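Outer membrane protein TP0453 (Treponema pallidum, PDB 3K8G) alters membrane permeability at acidic pH and might take part in ligand transport at the outer membrane. Local coordinates at residues H98-Y103 with D109-A114; C119-S124 with S131-R136. One frame throughout, in Å; residues are numbered along the deposited sequence.

Contact 1. Residues H98-Y103 with D109-A114; sequences HGITYY and DVSIPA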
loop_
_atom_site.group_PDB
_atom_site.type_symbol
_atom_site.label_atom_id
_atom_site.label_comp_id
_atom_site.label_asym_id
_atom_site.label_seq_id
_atom_site.Cartn_x
_atom_site.Cartn_y
_atom_site.Cartn_z
ATOM N N HIS A 98 -18.922 1.870 21.255
ATOM C CA HIS A 98 -18.768 0.439 21.493
ATOM C C HIS A 98 -17.438 0.099 22.216
ATOM O O HIS A 98 -16.906 -1.005 22.047
ATOM C CB HIS A 98 -18.902 -0.332 20.162
ATOM C CG HIS A 98 -20.263 -0.233 19.528
ATOM N ND1 HIS A 98 -20.869 -1.301 18.899
ATOM C CD2 HIS A 98 -21.135 0.802 19.432
ATOM C CE1 HIS A 98 -22.055 -0.930 18.446
ATOM N NE2 HIS A 98 -22.242 0.340 18.759
ATOM N N GLY A 99 -16.920 1.048 23.008
ATOM C CA GLY A 99 -15.717 0.850 23.840
ATOM C C GLY A 99 -14.386 1.366 23.292
ATOM O O GLY A 99 -13.535 1.862 24.052
ATOM N N ILE A 100 -14.219 1.261 21.971
ATOM C CA ILE A 100 -12.957 1.546 21.262
ATOM C C ILE A 100 -12.385 2.959 21.476
ATOM O O ILE A 100 -13.109 3.960 21.433
ATOM C CB ILE A 100 -13.113 1.260 19.739
ATOM C CG1 ILE A 100 -13.393 -0.226 19.504
ATOM C CG2 ILE A 100 -11.858 1.683 18.941
ATOM C CD1 ILE A 100 -14.194 -0.512 18.253
ATOM N N THR A 101 -11.072 3.036 21.672
ATOM C CA THR A 101 -10.403 4.326 21.743
ATOM C C THR A 101 -9.831 4.736 20.378
ATOM O O THR A 101 -9.274 3.901 19.668
ATOM C CB THR A 101 -9.298 4.307 22.810
ATOM O OG1 THR A 101 -9.822 3.705 24.002
ATOM C CG2 THR A 101 -8.831 5.717 23.129
ATOM N N TYR A 102 -9.966 6.020 20.037
ATOM C CA TYR A 102 -9.375 6.582 18.814
ATOM C C TYR A 102 -8.277 7.516 19.244
ATOM O O TYR A 102 -8.486 8.305 20.169
ATOM C CB TYR A 102 -10.385 7.464 18.036
ATOM C CG TYR A 102 -11.607 6.782 17.476
ATOM C CD1 TYR A 102 -11.942 5.485 17.836
ATOM C CD2 TYR A 102 -12.459 7.466 16.617
ATOM C CE1 TYR A 102 -13.079 4.876 17.341
ATOM C CE2 TYR A 102 -13.598 6.861 16.107
ATOM C CZ TYR A 102 -13.896 5.571 16.477
ATOM O OH TYR A 102 -15.010 4.958 15.996
ATOM N N TYR A 103 -7.142 7.473 18.555
ATOM C CA TYR A 103 -6.080 8.463 18.732
ATOM C C TYR A 103 -5.959 9.354 17.488
ATOM O O TYR A 103 -5.932 8.864 16.337
ATOM C CB TYR A 103 -4.767 7.763 19.067
ATOM C CG TYR A 103 -4.879 6.829 20.274
ATOM C CD1 TYR A 103 -4.723 7.319 21.572
ATOM C CD2 TYR A 103 -5.159 5.471 20.112
ATOM C CE1 TYR A 103 -4.825 6.481 22.683
ATOM C CE2 TYR A 103 -5.262 4.614 21.220
ATOM C CZ TYR A 103 -5.088 5.136 22.498
ATOM O OH TYR A 103 -5.187 4.320 23.598
ATOM N N ASP A 109 -4.690 9.422 12.187
ATOM C CA ASP A 109 -5.610 8.830 13.141
ATOM C C ASP A 109 -5.353 7.328 13.254
ATOM O O ASP A 109 -5.062 6.663 12.265
ATOM C CB ASP A 109 -7.044 9.149 12.729
ATOM C CG ASP A 109 -7.239 10.653 12.491
ATOM O OD1 ASP A 109 -6.718 11.459 13.325
ATOM O OD2 ASP A 109 -7.818 11.039 11.458
ATOM N N VAL A 110 -5.421 6.806 14.468
ATOM C CA VAL A 110 -5.075 5.420 14.711
ATOM C C VAL A 110 -6.073 4.835 15.675
ATOM O O VAL A 110 -6.448 5.475 16.686
ATOM C CB VAL A 110 -3.629 5.225 15.254
ATOM C CG1 VAL A 110 -3.296 3.718 15.420
ATOM C CG2 VAL A 110 -2.583 5.917 14.375
ATOM N N SER A 111 -6.464 3.601 15.386
ATOM C CA SER A 111 -7.256 2.808 16.298
ATOM C C SER A 111 -6.683 1.426 16.389
ATOM O O SER A 111 -6.137 0.910 15.406
ATOM C CB SER A 111 -8.697 2.650 15.758
ATOM O OG SER A 111 -9.472 2.163 16.832
ATOM N N ILE A 112 -6.819 0.800 17.556
ATOM C CA ILE A 112 -6.452 -0.603 17.715
ATOM C C ILE A 112 -7.733 -1.290 18.189
ATOM O O ILE A 112 -7.938 -1.482 19.391
ATOM C CB ILE A 112 -5.300 -0.840 18.745
ATOM C CG1 ILE A 112 -4.113 0.110 18.522
ATOM C CG2 ILE A 112 -4.848 -2.312 18.725
ATOM C CD1 ILE A 112 -3.370 -0.109 17.259
ATOM N N PRO A 113 -8.619 -1.639 17.250
ATOM C CA PRO A 113 -9.962 -2.032 17.695
ATOM C C PRO A 113 -10.055 -3.433 18.303
ATOM O O PRO A 113 -11.116 -3.793 18.811
ATOM C CB PRO A 113 -10.822 -1.906 16.430
ATOM C CG PRO A 113 -9.877 -1.875 15.292
ATOM C CD PRO A 113 -8.486 -1.605 15.783
ATOM N N ALA A 114 -8.960 -4.194 18.255
ATOM C CA ALA A 114 -8.870 -5.522 18.876
ATOM C C ALA A 114 -7.399 -5.878 18.953
ATOM O O ALA A 114 -6.603 -5.300 18.237
ATOM C CB ALA A 114 -9.664 -6.584 18.091
HETATM O O HOH W 1 -7.401 2.083 20.000
HETATM O O HOH W 2 -9.612 0.063 21.906
#
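Tyr103 and Val110 form the antiparallel hydrogen-bonded pair of a beta hairpin, strands 101-104 and 108-114, near one end of the U-shaped beta-half-barrel. Tyr103 N bonds to Val110 O and Val110 N back to Tyr103 O, 2.8 Å each. Both side chains lie on one face of the hairpin. With CG beside its backbone N (chi1 -54°), the Tyr103 ring has Val110 O at its edge, near the ring plane; beyond the hairpin it stacks on Phe85. Asp109, whose CA-H approaches Tyr103 O, sends its carboxylate to a salt bridge with Arg127.

Tyr102 and Ser111 occupy the other face, where the phenol ring meets the serine hydroxyl obliquely and takes Ile100 CG2 in plane at its edge. Toward Ile100 the two backbones no longer bond to each other directly, and water bridges them: one molecule receives a bond from Ile112 N and donates to Thr101 O at 2.6 Å, while a second links Thr101 N and Ile112 O weakly. Ile100 closes this end by leaning its CD1 obliquely on Pro113 CB, 4.1 Å away. Ser111 OG, anti to its own backbone N (chi1 -166°), sits 3.2 Å from Ile100 CG2 and donates a weak hydrogen bond to Thr101 O.

Contact 2. Residues C119-S124 with S131-R136; sequences CVIFGS and SKMLSR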
loop_
_atom_site.group_PDB
_atom_site.type_symbol
_atom_site.label_atom_id
_atom_site.label_comp_id
_atom_site.label_asym_id
_atom_site.label_seq_id
_atom_site.Cartn_x
_atom_site.Cartn_y
_atom_site.Cartn_z
ATOM N N CYS A 119 -5.839 0.075 12.703
ATOM C CA CYS A 119 -6.333 0.889 11.575
ATOM C C CYS A 119 -5.697 2.260 11.653
ATOM O O CYS A 119 -5.696 2.877 12.714
ATOM C CB CYS A 119 -7.867 1.045 11.642
ATOM S SG CYS A 119 -8.761 -0.541 11.544
ATOM N N VAL A 120 -5.182 2.749 10.530
ATOM C CA VAL A 120 -4.489 4.022 10.474
ATOM C C VAL A 120 -5.034 4.744 9.266
ATOM O O VAL A 120 -5.180 4.152 8.183
ATOM C CB VAL A 120 -2.950 3.838 10.300
ATOM C CG1 VAL A 120 -2.237 5.180 10.044
ATOM C CG2 VAL A 120 -2.360 3.139 11.505
ATOM N N ILE A 121 -5.382 6.012 9.460
ATOM C CA ILE A 121 -5.794 6.828 8.352
ATOM C C ILE A 121 -4.869 8.034 8.393
ATOM O O ILE A 121 -4.768 8.712 9.435
ATOM C CB ILE A 121 -7.276 7.306 8.539
ATOM C CG1 ILE A 121 -8.227 6.093 8.653
ATOM C CG2 ILE A 121 -7.669 8.272 7.399
ATOM C CD1 ILE A 121 -9.678 6.484 9.019
ATOM N N PHE A 122 -4.190 8.281 7.282
ATOM C CA PHE A 122 -3.197 9.343 7.196
ATOM C C PHE A 122 -3.538 10.255 6.032
ATOM O O PHE A 122 -3.837 9.779 4.934
ATOM C CB PHE A 122 -1.809 8.732 6.935
ATOM C CG PHE A 122 -0.796 9.745 6.520
ATOM C CD1 PHE A 122 -0.179 10.555 7.482
ATOM C CD2 PHE A 122 -0.515 9.950 5.170
ATOM C CE1 PHE A 122 0.748 11.550 7.101
ATOM C CE2 PHE A 122 0.412 10.940 4.782
ATOM C CZ PHE A 122 1.030 11.734 5.738
ATOM N N GLY A 123 -3.463 11.562 6.223
ATOM C CA GLY A 123 -3.495 12.447 5.053
ATOM C C GLY A 123 -4.068 13.820 5.291
ATOM O O GLY A 123 -3.872 14.393 6.348
ATOM N N SER A 124 -4.772 14.336 4.298
ATOM C CA SER A 124 -5.295 15.685 4.351
ATOM C C SER A 124 -6.463 15.826 5.344
ATOM O O SER A 124 -6.964 14.841 5.899
ATOM C CB SER A 124 -5.788 16.064 2.967
ATOM O OG SER A 124 -7.064 15.495 2.741
ATOM N N SER A 131 -14.359 6.477 12.673
ATOM C CA SER A 131 -15.561 5.664 12.939
ATOM C C SER A 131 -16.227 5.126 11.680
ATOM O O SER A 131 -16.874 4.061 11.712
ATOM C CB SER A 131 -16.593 6.373 13.862
ATOM O OG SER A 131 -17.527 7.069 13.110
ATOM N N LYS A 132 -16.048 5.817 10.548
ATOM C CA LYS A 132 -16.566 5.313 9.279
ATOM C C LYS A 132 -15.753 4.110 8.781
ATOM O O LYS A 132 -16.337 3.113 8.307
ATOM C CB LYS A 132 -16.656 6.420 8.222
ATOM C CG LYS A 132 -17.257 5.962 6.921
ATOM C CD LYS A 132 -17.580 7.162 5.996
ATOM C CE LYS A 132 -18.315 6.650 4.752
ATOM N NZ LYS A 132 -18.169 7.610 3.646
ATOM N N MET A 133 -14.425 4.207 8.879
ATOM C CA MET A 133 -13.572 3.037 8.573
ATOM C C MET A 133 -13.894 1.850 9.464
ATOM O O MET A 133 -14.061 0.720 8.966
ATOM C CB MET A 133 -12.115 3.368 8.715
ATOM C CG MET A 133 -11.214 2.181 8.368
ATOM S SD MET A 133 -9.511 2.746 8.217
ATOM C CE MET A 133 -8.702 1.117 7.872
ATOM N N LEU A 134 -14.009 2.106 10.769
ATOM C CA LEU A 134 -14.342 1.038 11.724
ATOM C C LEU A 134 -15.697 0.390 11.470
ATOM O O LEU A 134 -15.859 -0.799 11.729
ATOM C CB LEU A 134 -14.226 1.509 13.188
ATOM C CG LEU A 134 -12.806 1.868 13.613
ATOM C CD1 LEU A 134 -12.796 2.379 15.053
ATOM C CD2 LEU A 134 -11.820 0.683 13.444
ATOM N N SER A 135 -16.664 1.146 10.940
ATOM C CA SER A 135 -17.981 0.565 10.613
ATOM C C SER A 135 -17.875 -0.585 9.564
ATOM O O SER A 135 -18.770 -1.454 9.469
ATOM C CB SER A 135 -18.950 1.617 10.093
ATOM O OG SER A 135 -18.613 1.991 8.766
ATOM N N ARG A 136 -16.786 -0.571 8.794
ATOM C CA ARG A 136 -16.540 -1.598 7.787
ATOM C C ARG A 136 -16.003 -2.908 8.398
ATOM O O ARG A 136 -15.868 -3.912 7.706
ATOM C CB ARG A 136 -15.671 -1.059 6.641
ATOM C CG ARG A 136 -16.425 0.065 5.826
ATOM C CD ARG A 136 -15.752 0.382 4.444
ATOM N NE ARG A 136 -14.423 0.931 4.665
ATOM C CZ ARG A 136 -14.165 2.245 4.763
ATOM N NH1 ARG A 136 -15.171 3.115 4.623
ATOM N NH2 ARG A 136 -12.904 2.670 4.967
#
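Met133 lies against Cys119 and Ile121, the two positions of strand 117-123 whose side chains point toward helix 130-135. Residues 130-137 are a probable amphipathic helix, consistent with Met133 and Leu134 meeting the sheet while Lys132 and Ser135 are exposed. The contact across the two elements is entirely apolar. Its sulfur contacts come first: Met133 SD is 3.6 Å from Ile121 CG1 and 3.8 Å from Ile121 CD1, the two side chains sliding past each other in opposite directions. Met133 is extended throughout, with CG anti to the backbone N (chi1 -179°), and this reach carries its CE on to Cys119 CB at 3.9 Å. The thiol side is shared, since Cys119 SG also meets Leu134 CD2 at 3.8 Å.

The polar side chains of 131-136 find their partners away from the strand. Ser135 OG donates to Lys132 O over 2.6 Å. The Arg136 guanidinium turns one face to Met133 CA, while its NH2 forms a salt bridge with Glu128 and its NE bonds to Val14 O.

The axes of segments 131-135 and 119-123 come within 9.7 Å, at 138° between their N-to-C directions. Leu134 extends the packing to Pro113 and Ser111 of strand 108-114, and Cys119 touches Phe71 of strand 67-74 on the other flank.

The two contacts illustrate how an antiparallel sheet is held by different means within its layer and across it. Contact 1 joins neighbouring strands through backbone bonds, bridging water and a few side chains, and is only partly buried, its centre about 21 Å from the centre of the chain. Contact 2 lies deeper, its centre about 15 Å from the centre of the chain, and all its touching residues are buried and apolar. Strand 108-114 connects them: Asp109 N to Ile121 O and Ser111 O to Cys119 N are probable hydrogen bonds of 2.8 Å each. Helix 130-135 also reaches the hairpin, with Leu134 CD1 packing 3.4 Å from Tyr102 CE1, so the same helix covers parts of three consecutive strands.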